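Local coordinates for protein beta-fructofuranosidase (Bifidobacterium adolescentis, PDB 6NOB) that probably hydrolyses terminal beta-fructofuranoside linkages, as in sucrose, as a family 32 glycoside hydrolase, at residues 359-368 / 417-428; 476-487 / 593-604. All blocks are in the same frame, centred on the assembly; numbering follows the deposited sequence.

Contact 1 (359-368 / 417-428)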
loop_
_atom_site.group_PDB
_atom_site.type_symbol
_atom_site.label_atom_id
_atom_site.label_comp_id
_atom_site.label_asym_id
_atom_site.label_seq_id
_atom_site.Cartn_x
_atom_site.Cartn_y
_atom_site.Cartn_z
ATOM N N GLU A 359 16.767 13.891 -15.897
ATOM C CA GLU A 359 16.644 13.423 -17.271
ATOM C C GLU A 359 15.399 13.943 -17.977
ATOM O O GLU A 359 15.156 13.567 -19.129
ATOM C CB GLU A 359 16.648 11.889 -17.304
ATOM C CG GLU A 359 17.883 11.245 -16.689
ATOM C CD GLU A 359 18.987 11.014 -17.705
ATOM O OE1 GLU A 359 20.126 10.710 -17.294
ATOM O OE2 GLU A 359 18.717 11.138 -18.919
ATOM N N GLY A 360 14.605 14.792 -17.329
ATOM C CA GLY A 360 13.368 15.260 -17.904
ATOM C C GLY A 360 12.206 14.362 -17.533
ATOM O O GLY A 360 12.379 13.312 -16.904
ATOM N N PRO A 361 10.990 14.766 -17.903
ATOM C CA PRO A 361 9.815 13.918 -17.644
ATOM C C PRO A 361 9.763 12.750 -18.617
ATOM O O PRO A 361 9.628 12.940 -19.828
ATOM C CB PRO A 361 8.637 14.877 -17.848
ATOM C CG PRO A 361 9.155 15.893 -18.816
ATOM C CD PRO A 361 10.618 16.069 -18.481
ATOM N N VAL A 362 9.873 11.532 -18.080
ATOM C CA VAL A 362 9.742 10.347 -18.922
ATOM C C VAL A 362 8.296 10.167 -19.366
ATOM O O VAL A 362 8.030 9.563 -20.413
ATOM C CB VAL A 362 10.271 9.102 -18.179
ATOM C CG1 VAL A 362 9.353 8.731 -17.026
ATOM C CG2 VAL A 362 10.437 7.929 -19.133
ATOM N N LEU A 363 7.345 10.702 -18.600
ATOM C CA LEU A 363 5.929 10.546 -18.894
ATOM C C LEU A 363 5.158 11.729 -18.328
ATOM O O LEU A 363 5.407 12.161 -17.201
ATOM C CB LEU A 363 5.380 9.236 -18.311
ATOM C CG LEU A 363 3.887 8.974 -18.524
ATOM C CD1 LEU A 363 3.598 8.738 -19.997
ATOM C CD2 LEU A 363 3.408 7.796 -17.686
ATOM N N ALA A 364 4.230 12.251 -19.124
ATOM C CA ALA A 364 3.265 13.243 -18.672
ATOM C C ALA A 364 1.890 12.812 -19.158
ATOM O O ALA A 364 1.735 12.430 -20.323
ATOM C CB ALA A 364 3.607 14.645 -19.190
ATOM N N ASP A 365 0.898 12.860 -18.270
ATOM C CA ASP A 365 -0.451 12.389 -18.581
ATOM C C ASP A 365 -1.303 13.597 -18.959
ATOM O O ASP A 365 -1.972 14.196 -18.117
ATOM C CB ASP A 365 -1.047 11.628 -17.402
ATOM C CG ASP A 365 -2.271 10.812 -17.788
ATOM O OD1 ASP A 365 -2.886 11.107 -18.836
ATOM O OD2 ASP A 365 -2.627 9.880 -17.035
ATOM N N PHE A 366 -1.285 13.951 -20.245
ATOM C CA PHE A 366 -2.121 15.048 -20.715
ATOM C C PHE A 366 -3.573 14.634 -20.894
ATOM O O PHE A 366 -4.458 15.496 -20.858
ATOM C CB PHE A 366 -1.573 15.619 -22.024
ATOM C CG PHE A 366 -0.633 16.768 -21.823
ATOM C CD1 PHE A 366 0.713 16.544 -21.574
ATOM C CD2 PHE A 366 -1.096 18.075 -21.856
ATOM C CE1 PHE A 366 1.582 17.601 -21.376
ATOM C CE2 PHE A 366 -0.234 19.137 -21.659
ATOM C CZ PHE A 366 1.106 18.899 -21.420
ATOM N N GLY A 367 -3.841 13.339 -21.078
ATOM C CA GLY A 367 -5.216 12.877 -21.069
ATOM C C GLY A 367 -5.905 13.141 -19.746
ATOM O O GLY A 367 -7.122 13.334 -19.702
ATOM N N HIS A 368 -5.142 13.168 -18.658
ATOM C CA HIS A 368 -5.658 13.446 -17.324
ATOM C C HIS A 368 -4.954 14.652 -16.715
ATOM O O HIS A 368 -4.593 14.659 -15.535
ATOM C CB HIS A 368 -5.520 12.219 -16.426
ATOM C CG HIS A 368 -6.239 11.015 -16.946
ATOM N ND1 HIS A 368 -5.584 9.944 -17.519
ATOM C CD2 HIS A 368 -7.560 10.719 -16.997
ATOM C CE1 HIS A 368 -6.470 9.039 -17.892
ATOM N NE2 HIS A 368 -7.676 9.484 -17.586
ATOM N N ASN A 417 15.669 15.315 -25.827
ATOM C CA ASN A 417 15.422 15.825 -24.486
ATOM C C ASN A 417 15.290 14.707 -23.457
ATOM O O ASN A 417 14.626 14.877 -22.431
ATOM C CB ASN A 417 14.178 16.711 -24.476
ATOM C CG ASN A 417 14.171 17.712 -25.612
ATOM O OD1 ASN A 417 15.220 18.203 -26.030
ATOM N ND2 ASN A 417 12.985 18.018 -26.121
ATOM N N GLY A 418 15.920 13.564 -23.713
ATOM C CA GLY A 418 15.993 12.503 -22.737
ATOM C C GLY A 418 15.094 11.323 -23.047
ATOM O O GLY A 418 14.404 11.282 -24.070
ATOM N N PRO A 419 15.088 10.332 -22.154
ATOM C CA PRO A 419 14.254 9.141 -22.373
ATOM C C PRO A 419 12.777 9.479 -22.230
ATOM O O PRO A 419 12.370 10.172 -21.295
ATOM C CB PRO A 419 14.718 8.169 -21.279
ATOM C CG PRO A 419 16.005 8.751 -20.742
ATOM C CD PRO A 419 15.882 10.228 -20.921
ATOM N N LYS A 420 11.979 8.983 -23.170
ATOM C CA LYS A 420 10.542 9.201 -23.189
ATOM C C LYS A 420 9.837 7.872 -23.408
ATOM O O LYS A 420 10.260 7.066 -24.242
ATOM C CB LYS A 420 10.137 10.189 -24.292
ATOM C CG LYS A 420 10.882 11.518 -24.255
ATOM C CD LYS A 420 10.459 12.377 -23.068
ATOM C CE LYS A 420 11.248 13.683 -23.027
ATOM N NZ LYS A 420 11.071 14.407 -21.741
ATOM N N LEU A 421 8.763 7.645 -22.658
ATOM C CA LEU A 421 7.934 6.465 -22.866
ATOM C C LEU A 421 6.949 6.748 -23.994
ATOM O O LEU A 421 6.046 7.577 -23.849
ATOM C CB LEU A 421 7.199 6.083 -21.586
ATOM C CG LEU A 421 6.163 4.972 -21.771
ATOM C CD1 LEU A 421 6.833 3.669 -22.188
ATOM C CD2 LEU A 421 5.336 4.778 -20.510
ATOM N N ASP A 422 7.126 6.065 -25.123
ATOM C CA ASP A 422 6.180 6.140 -26.233
ATOM C C ASP A 422 4.981 5.271 -25.871
ATOM O O ASP A 422 5.015 4.048 -26.027
ATOM C CB ASP A 422 6.840 5.686 -27.530
ATOM C CG ASP A 422 5.919 5.805 -28.733
ATOM O OD1 ASP A 422 4.852 6.444 -28.613
ATOM O OD2 ASP A 422 6.264 5.254 -29.800
ATOM N N VAL A 423 3.916 5.902 -25.379
ATOM C CA VAL A 423 2.758 5.163 -24.883
ATOM C C VAL A 423 2.020 4.530 -26.053
ATOM O O VAL A 423 1.574 5.224 -26.974
ATOM C CB VAL A 423 1.825 6.075 -24.077
ATOM C CG1 VAL A 423 0.648 5.273 -23.540
ATOM C CG2 VAL A 423 2.584 6.752 -22.943
ATOM N N LYS A 424 1.882 3.202 -26.018
ATOM C CA LYS A 424 1.062 2.477 -26.979
ATOM C C LYS A 424 -0.301 2.089 -26.425
ATOM O O LYS A 424 -1.223 1.844 -27.211
ATOM C CB LYS A 424 1.779 1.207 -27.453
ATOM C CG LYS A 424 3.155 1.437 -28.059
ATOM C CD LYS A 424 3.087 2.272 -29.325
ATOM C CE LYS A 424 4.408 2.227 -30.077
ATOM N NZ LYS A 424 4.371 3.028 -31.330
ATOM N N ALA A 425 -0.452 2.033 -25.103
ATOM C CA ALA A 425 -1.721 1.671 -24.487
ATOM C C ALA A 425 -1.716 2.137 -23.041
ATOM O O ALA A 425 -0.660 2.299 -22.425
ATOM C CB ALA A 425 -1.976 0.161 -24.566
ATOM N N SER A 426 -2.916 2.348 -22.505
ATOM C CA SER A 426 -3.080 2.750 -21.115
ATOM C C SER A 426 -4.440 2.280 -20.621
ATOM O O SER A 426 -5.388 2.162 -21.399
ATOM C CB SER A 426 -2.942 4.268 -20.952
ATOM O OG SER A 426 -4.205 4.909 -20.908
ATOM N N ASP A 427 -4.524 2.008 -19.321
ATOM C CA ASP A 427 -5.772 1.586 -18.686
ATOM C C ASP A 427 -5.559 1.583 -17.177
ATOM O O ASP A 427 -4.456 1.843 -16.685
ATOM C CB ASP A 427 -6.224 0.210 -19.178
ATOM C CG ASP A 427 -7.731 0.091 -19.261
ATOM O OD1 ASP A 427 -8.418 0.697 -18.410
ATOM O OD2 ASP A 427 -8.220 -0.599 -20.178
ATOM N N TRP A 428 -6.629 1.273 -16.443
ATOM C CA TRP A 428 -6.566 1.193 -14.990
ATOM C C TRP A 428 -6.011 -0.154 -14.542
ATOM O O TRP A 428 -6.274 -1.189 -15.162
ATOM C CB TRP A 428 -7.954 1.397 -14.379
ATOM C CG TRP A 428 -8.626 2.703 -14.722
ATOM C CD1 TRP A 428 -9.891 2.867 -15.209
ATOM C CD2 TRP A 428 -8.077 4.023 -14.586
ATOM N NE1 TRP A 428 -10.161 4.202 -15.391
ATOM C CE2 TRP A 428 -9.064 4.932 -15.018
ATOM C CE3 TRP A 428 -6.844 4.522 -14.150
ATOM C CZ2 TRP A 428 -8.857 6.310 -15.024
ATOM C CZ3 TRP A 428 -6.643 5.891 -14.154
ATOM C CH2 TRP A 428 -7.644 6.768 -14.588
HETATM O O HOH W 1 12.763 12.712 -20.185
#
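Lys420 curls back alongside Pro361 where strands 359-361 and 418-428 run side by side at 31°. Its CB starts away from the partner segment, but a bend at the next bond (chi2 -71°) returns the chain: Lys420 CD passes 3.4 Å from Pro361 O, CE stays beside that oxygen, and Lys420 NZ bonds to Pro361 O at 2.8 Å from above the carbonyl plane. Lys420 NZ also lies beside the Pro361 ring, near that ring's own CD, and donates to water 1 at 2.9 Å; this water in turn donates to Glu359 O and Pro419 O, knitting both backbones together. One residue on, Leu421 N makes an almost straight bond (178°) to Val362 O at 3.0 Å. Beyond it the contact turns apolar, Leu363 CD1 meeting Val423 CG2 crosswise at 3.7 Å. At one end Pro419 CD packs 3.6 Å from Glu359 OE2, while Glu359 OE1 is held by Ser345 and Arg357. At the other, His368 NE2, bonded to Thr316, approaches Trp428 CH2 obliquely. Strand 357-365 pairs with 337-347 and strand 418-428 with 405-415, so two neighbouring sheets meet here, consistent with adjacent blades of the family 32 propeller.

Contact 2 (476-487 / 593-604)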
loop_
_atom_site.group_PDB
_atom_site.type_symbol
_atom_site.label_atom_id
_atom_site.label_comp_id
_atom_site.label_asym_id
_atom_site.label_seq_id
_atom_site.Cartn_x
_atom_site.Cartn_y
_atom_site.Cartn_z
ATOM N N ARG A 476 0.309 -9.432 -6.444
ATOM C CA ARG A 476 -0.054 -9.755 -7.817
ATOM C C ARG A 476 1.188 -9.827 -8.698
ATOM O O ARG A 476 2.104 -9.006 -8.571
ATOM C CB ARG A 476 -1.032 -8.722 -8.379
ATOM C CG ARG A 476 -2.355 -8.674 -7.639
ATOM C CD ARG A 476 -3.217 -7.508 -8.094
ATOM N NE ARG A 476 -4.345 -7.297 -7.191
ATOM C CZ ARG A 476 -5.271 -6.357 -7.354
ATOM N NH1 ARG A 476 -5.208 -5.538 -8.395
ATOM N NH2 ARG A 476 -6.261 -6.238 -6.480
ATOM N N GLU A 477 1.214 -10.817 -9.585
ATOM C CA GLU A 477 2.259 -10.929 -10.589
ATOM C C GLU A 477 1.825 -10.191 -11.848
ATOM O O GLU A 477 0.655 -10.243 -12.237
ATOM C CB GLU A 477 2.552 -12.399 -10.910
ATOM C CG GLU A 477 3.694 -12.612 -11.899
ATOM C CD GLU A 477 3.905 -14.075 -12.248
ATOM O OE1 GLU A 477 3.397 -14.945 -11.508
ATOM O OE2 GLU A 477 4.579 -14.352 -13.265
ATOM N N LEU A 478 2.772 -9.508 -12.482
ATOM C CA LEU A 478 2.493 -8.673 -13.641
ATOM C C LEU A 478 3.100 -9.273 -14.902
ATOM O O LEU A 478 4.234 -9.763 -14.889
ATOM C CB LEU A 478 3.034 -7.255 -13.437
ATOM C CG LEU A 478 2.431 -6.473 -12.271
ATOM C CD1 LEU A 478 2.962 -5.047 -12.254
ATOM C CD2 LEU A 478 0.915 -6.485 -12.352
ATOM N N HIS A 479 2.333 -9.222 -15.989
ATOM C CA HIS A 479 2.816 -9.557 -17.319
ATOM C C HIS A 479 2.181 -8.600 -18.319
ATOM O O HIS A 479 1.159 -7.968 -18.041
ATOM C CB HIS A 479 2.501 -11.015 -17.696
ATOM C CG HIS A 479 3.456 -12.007 -17.109
ATOM N ND1 HIS A 479 4.710 -12.235 -17.638
ATOM C CD2 HIS A 479 3.341 -12.832 -16.041
ATOM C CE1 HIS A 479 5.328 -13.153 -16.916
ATOM N NE2 HIS A 479 4.519 -13.531 -15.941
ATOM N N VAL A 480 2.804 -8.486 -19.489
ATOM C CA VAL A 480 2.258 -7.710 -20.598
ATOM C C VAL A 480 1.956 -8.674 -21.735
ATOM O O VAL A 480 2.869 -9.308 -22.279
ATOM C CB VAL A 480 3.213 -6.598 -21.057
ATOM C CG1 VAL A 480 2.794 -6.076 -22.427
ATOM C CG2 VAL A 480 3.234 -5.466 -20.041
ATOM N N ARG A 481 0.677 -8.791 -22.084
ATOM C CA ARG A 481 0.219 -9.674 -23.148
ATOM C C ARG A 481 -0.509 -8.839 -24.189
ATOM O O ARG A 481 -1.515 -8.190 -23.875
ATOM C CB ARG A 481 -0.691 -10.774 -22.597
ATOM C CG ARG A 481 -0.108 -11.510 -21.401
ATOM C CD ARG A 481 -0.923 -12.741 -21.049
ATOM N NE ARG A 481 -0.886 -13.018 -19.616
ATOM C CZ ARG A 481 0.056 -13.741 -19.018
ATOM N NH1 ARG A 481 0.011 -13.937 -17.707
ATOM N NH2 ARG A 481 1.044 -14.268 -19.730
ATOM N N ASP A 482 -0.001 -8.857 -25.421
ATOM C CA ASP A 482 -0.552 -8.064 -26.518
ATOM C C ASP A 482 -0.598 -6.580 -26.150
ATOM O O ASP A 482 -1.589 -5.882 -26.375
ATOM C CB ASP A 482 -1.934 -8.579 -26.925
ATOM C CG ASP A 482 -1.877 -9.969 -27.532
ATOM O OD1 ASP A 482 -2.616 -10.860 -27.060
ATOM O OD2 ASP A 482 -1.088 -10.169 -28.480
ATOM N N GLY A 483 0.502 -6.103 -25.567
ATOM C CA GLY A 483 0.655 -4.698 -25.249
ATOM C C GLY A 483 -0.179 -4.191 -24.096
ATOM O O GLY A 483 -0.270 -2.975 -23.911
ATOM N N ARG A 484 -0.788 -5.076 -23.311
ATOM C CA ARG A 484 -1.623 -4.670 -22.191
ATOM C C ARG A 484 -1.154 -5.359 -20.919
ATOM O O ARG A 484 -0.687 -6.501 -20.944
ATOM C CB ARG A 484 -3.100 -4.989 -22.446
ATOM C CG ARG A 484 -3.626 -4.430 -23.753
ATOM C CD ARG A 484 -5.138 -4.302 -23.732
ATOM N NE ARG A 484 -5.566 -2.908 -23.664
ATOM C CZ ARG A 484 -6.198 -2.370 -22.626
ATOM N NH1 ARG A 484 -6.483 -3.110 -21.560
ATOM N NH2 ARG A 484 -6.546 -1.089 -22.658
ATOM N N LEU A 485 -1.293 -4.650 -19.803
ATOM C CA LEU A 485 -0.855 -5.164 -18.515
ATOM C C LEU A 485 -1.843 -6.197 -17.990
ATOM O O LEU A 485 -3.057 -5.965 -17.977
ATOM C CB LEU A 485 -0.701 -4.023 -17.509
ATOM C CG LEU A 485 -0.038 -4.391 -16.178
ATOM C CD1 LEU A 485 1.411 -4.814 -16.392
ATOM C CD2 LEU A 485 -0.122 -3.242 -15.190
ATOM N N TYR A 486 -1.317 -7.339 -17.566
ATOM C CA TYR A 486 -2.080 -8.368 -16.883
ATOM C C TYR A 486 -1.615 -8.453 -15.436
ATOM O O TYR A 486 -0.452 -8.181 -15.125
ATOM C CB TYR A 486 -1.905 -9.728 -17.562
ATOM C CG TYR A 486 -2.872 -10.011 -18.689
ATOM C CD1 TYR A 486 -2.983 -9.149 -19.775
ATOM C CD2 TYR A 486 -3.652 -11.162 -18.682
ATOM C CE1 TYR A 486 -3.860 -9.418 -20.814
ATOM C CE2 TYR A 486 -4.527 -11.442 -19.717
ATOM C CZ TYR A 486 -4.627 -10.568 -20.778
ATOM O OH TYR A 486 -5.500 -10.849 -21.804
ATOM N N SER A 487 -2.533 -8.824 -14.550
ATOM C CA SER A 487 -2.214 -8.973 -13.139
ATOM C C SER A 487 -3.015 -10.134 -12.573
ATOM O O SER A 487 -4.186 -10.316 -12.918
ATOM C CB SER A 487 -2.505 -7.692 -12.348
ATOM O OG SER A 487 -3.897 -7.510 -12.176
ATOM N N GLU A 593 -11.392 -9.152 -4.062
ATOM C CA GLU A 593 -10.470 -8.965 -5.178
ATOM C C GLU A 593 -10.882 -9.929 -6.279
ATOM O O GLU A 593 -10.943 -11.142 -6.052
ATOM C CB GLU A 593 -9.013 -9.199 -4.759
ATOM C CG GLU A 593 -8.555 -8.323 -3.600
ATOM C CD GLU A 593 -7.058 -8.362 -3.382
ATOM O OE1 GLU A 593 -6.319 -7.891 -4.270
ATOM O OE2 GLU A 593 -6.621 -8.859 -2.322
ATOM N N VAL A 594 -11.173 -9.392 -7.460
ATOM C CA VAL A 594 -11.748 -10.155 -8.561
ATOM C C VAL A 594 -10.803 -10.085 -9.753
ATOM O O VAL A 594 -10.306 -9.006 -10.096
ATOM C CB VAL A 594 -13.143 -9.626 -8.939
ATOM C CG1 VAL A 594 -13.699 -10.388 -10.130
ATOM C CG2 VAL A 594 -14.086 -9.716 -7.746
ATOM N N PHE A 595 -10.565 -11.231 -10.386
ATOM C CA PHE A 595 -9.716 -11.325 -11.565
ATOM C C PHE A 595 -10.499 -11.988 -12.688
ATOM O O PHE A 595 -11.063 -13.071 -12.503
ATOM C CB PHE A 595 -8.433 -12.099 -11.245
ATOM C CG PHE A 595 -7.634 -11.480 -10.136
ATOM C CD1 PHE A 595 -7.874 -11.822 -8.815
ATOM C CD2 PHE A 595 -6.671 -10.522 -10.413
ATOM C CE1 PHE A 595 -7.156 -11.235 -7.792
ATOM C CE2 PHE A 595 -5.948 -9.932 -9.396
ATOM C CZ PHE A 595 -6.189 -10.290 -8.082
ATOM N N LEU A 596 -10.543 -11.331 -13.844
ATOM C CA LEU A 596 -11.331 -11.786 -14.978
ATOM C C LEU A 596 -10.420 -12.238 -16.111
ATOM O O LEU A 596 -9.376 -11.625 -16.362
ATOM C CB LEU A 596 -12.265 -10.678 -15.473
ATOM C CG LEU A 596 -13.165 -10.044 -14.412
ATOM C CD1 LEU A 596 -14.126 -9.056 -15.048
ATOM C CD2 LEU A 596 -13.928 -11.116 -13.656
ATOM N N ASN A 597 -10.825 -13.313 -16.787
ATOM C CA ASN A 597 -10.101 -13.845 -17.942
ATOM C C ASN A 597 -8.628 -14.088 -17.616
ATOM O O ASN A 597 -7.735 -13.800 -18.415
ATOM C CB ASN A 597 -10.247 -12.918 -19.150
ATOM C CG ASN A 597 -11.598 -13.052 -19.825
ATOM O OD1 ASN A 597 -12.462 -13.799 -19.367
ATOM N ND2 ASN A 597 -11.786 -12.328 -20.923
ATOM N N GLY A 598 -8.374 -14.621 -16.422
ATOM C CA GLY A 598 -7.015 -14.923 -16.018
ATOM C C GLY A 598 -6.148 -13.716 -15.751
ATOM O O GLY A 598 -4.920 -13.822 -15.814
ATOM N N GLY A 599 -6.748 -12.569 -15.457
ATOM C CA GLY A 599 -6.000 -11.365 -15.182
ATOM C C GLY A 599 -6.040 -10.312 -16.263
ATOM O O GLY A 599 -5.283 -9.338 -16.177
ATOM N N GLN A 600 -6.880 -10.483 -17.286
ATOM C CA GLN A 600 -7.052 -9.438 -18.288
ATOM C C GLN A 600 -7.448 -8.123 -17.633
ATOM O O GLN A 600 -6.992 -7.048 -18.043
ATOM C CB GLN A 600 -8.097 -9.875 -19.315
ATOM C CG GLN A 600 -8.224 -8.965 -20.517
ATOM C CD GLN A 600 -9.237 -9.485 -21.517
ATOM O OE1 GLN A 600 -9.632 -10.652 -21.470
ATOM N NE2 GLN A 600 -9.670 -8.617 -22.424
ATOM N N THR A 601 -8.282 -8.193 -16.599
ATOM C CA THR A 601 -8.593 -7.049 -15.760
ATOM C C THR A 601 -8.782 -7.539 -14.331
ATOM O O THR A 601 -9.167 -8.690 -14.098
ATOM C CB THR A 601 -9.843 -6.305 -16.258
ATOM O OG1 THR A 601 -10.001 -5.084 -15.525
ATOM C CG2 THR A 601 -11.083 -7.162 -16.087
ATOM N N ALA A 602 -8.473 -6.668 -13.377
ATOM C CA ALA A 602 -8.620 -6.966 -11.960
ATOM C C ALA A 602 -9.450 -5.873 -11.304
ATOM O O ALA A 602 -9.332 -4.699 -11.663
ATOM C CB ALA A 602 -7.260 -7.076 -11.267
ATOM N N GLY A 603 -10.291 -6.264 -10.346
ATOM C CA GLY A 603 -11.131 -5.311 -9.640
ATOM C C GLY A 603 -11.311 -5.652 -8.176
ATOM O O GLY A 603 -11.589 -6.806 -7.836
ATOM N N SER A 604 -11.169 -4.657 -7.302
ATOM C CA SER A 604 -11.148 -4.914 -5.868
ATOM C C SER A 604 -11.592 -3.668 -5.114
ATOM O O SER A 604 -11.510 -2.548 -5.625
ATOM C CB SER A 604 -9.754 -5.349 -5.408
ATOM O OG SER A 604 -8.787 -4.361 -5.707
HETATM O O HOH W 2 -4.509 -9.270 -5.332
HETATM O O HOH W 3 -5.324 -5.793 -19.968
HETATM O O HOH W 4 -5.150 -7.227 -14.305
#
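The Tyr486 ring is sandwiched: Gln600 CA sits over one face in a CH-pi contact, 3.7 Å from the ring centroid, Arg481 CD covers the opposite face, and Gly598 O lies at the edge. The Arg476 guanidinium has Phe595 CZ over one face, with NE 3.6 Å from that CZ; the phenyl ring stands nearly upright to it (83°) and offers its edge. Around the guanidinium rim, near its plane, lie Glu593 OE1, Ser604 OG and water 2. Arg476 reaches them with its chain extended from CG to NE, and Arg476 NH2 gives a straight hydrogen bond (177°), part of a salt bridge, to the anti lone pair of Glu593 OE1 at 2.8 Å. Water 2 closes a second path, accepting from NE and donating to Glu593 OE1. Asp430 binds both Arg476 NH1 and Ser604 OG, while His121 takes Glu593 OE2. A methionine in place of Arg476 would probably leave the buried carboxylate of Glu593, and that of Asp430, without the positive charge it supplies. Between the Tyr486 ring and the guanidinium, Ser487 N bonds to Gly599 O at 3.2 Å, and water 4 links that oxygen to Ser487 OG. The hairpin turning through the type I' turn 481-484 thus docks on the hairpin 591-606, the propeller-to-sandwich interface characteristic of glycoside hydrolase family 32.

The two contacts follow one another in the sequence, with centres about 21 Å apart, but are joined directly. The far end of strand 418-428 reaches the hairpin of 476-487: Asp427 OD2 forms a salt bridge with Arg484 NH2 at 3.0 Å, and Ala425 CB packs 3.6 Å from Gly483 O at the hairpin turn. Contact 1 joins sheets within the propeller, whereas contact 2 carries the propeller onto the C-terminal sandwich. In this family the active site lies in the central funnel of the propeller. A bound PEG molecule, probably from the crystallisation medium, lies about 7 Å from the Pro419 side chain in contact 1.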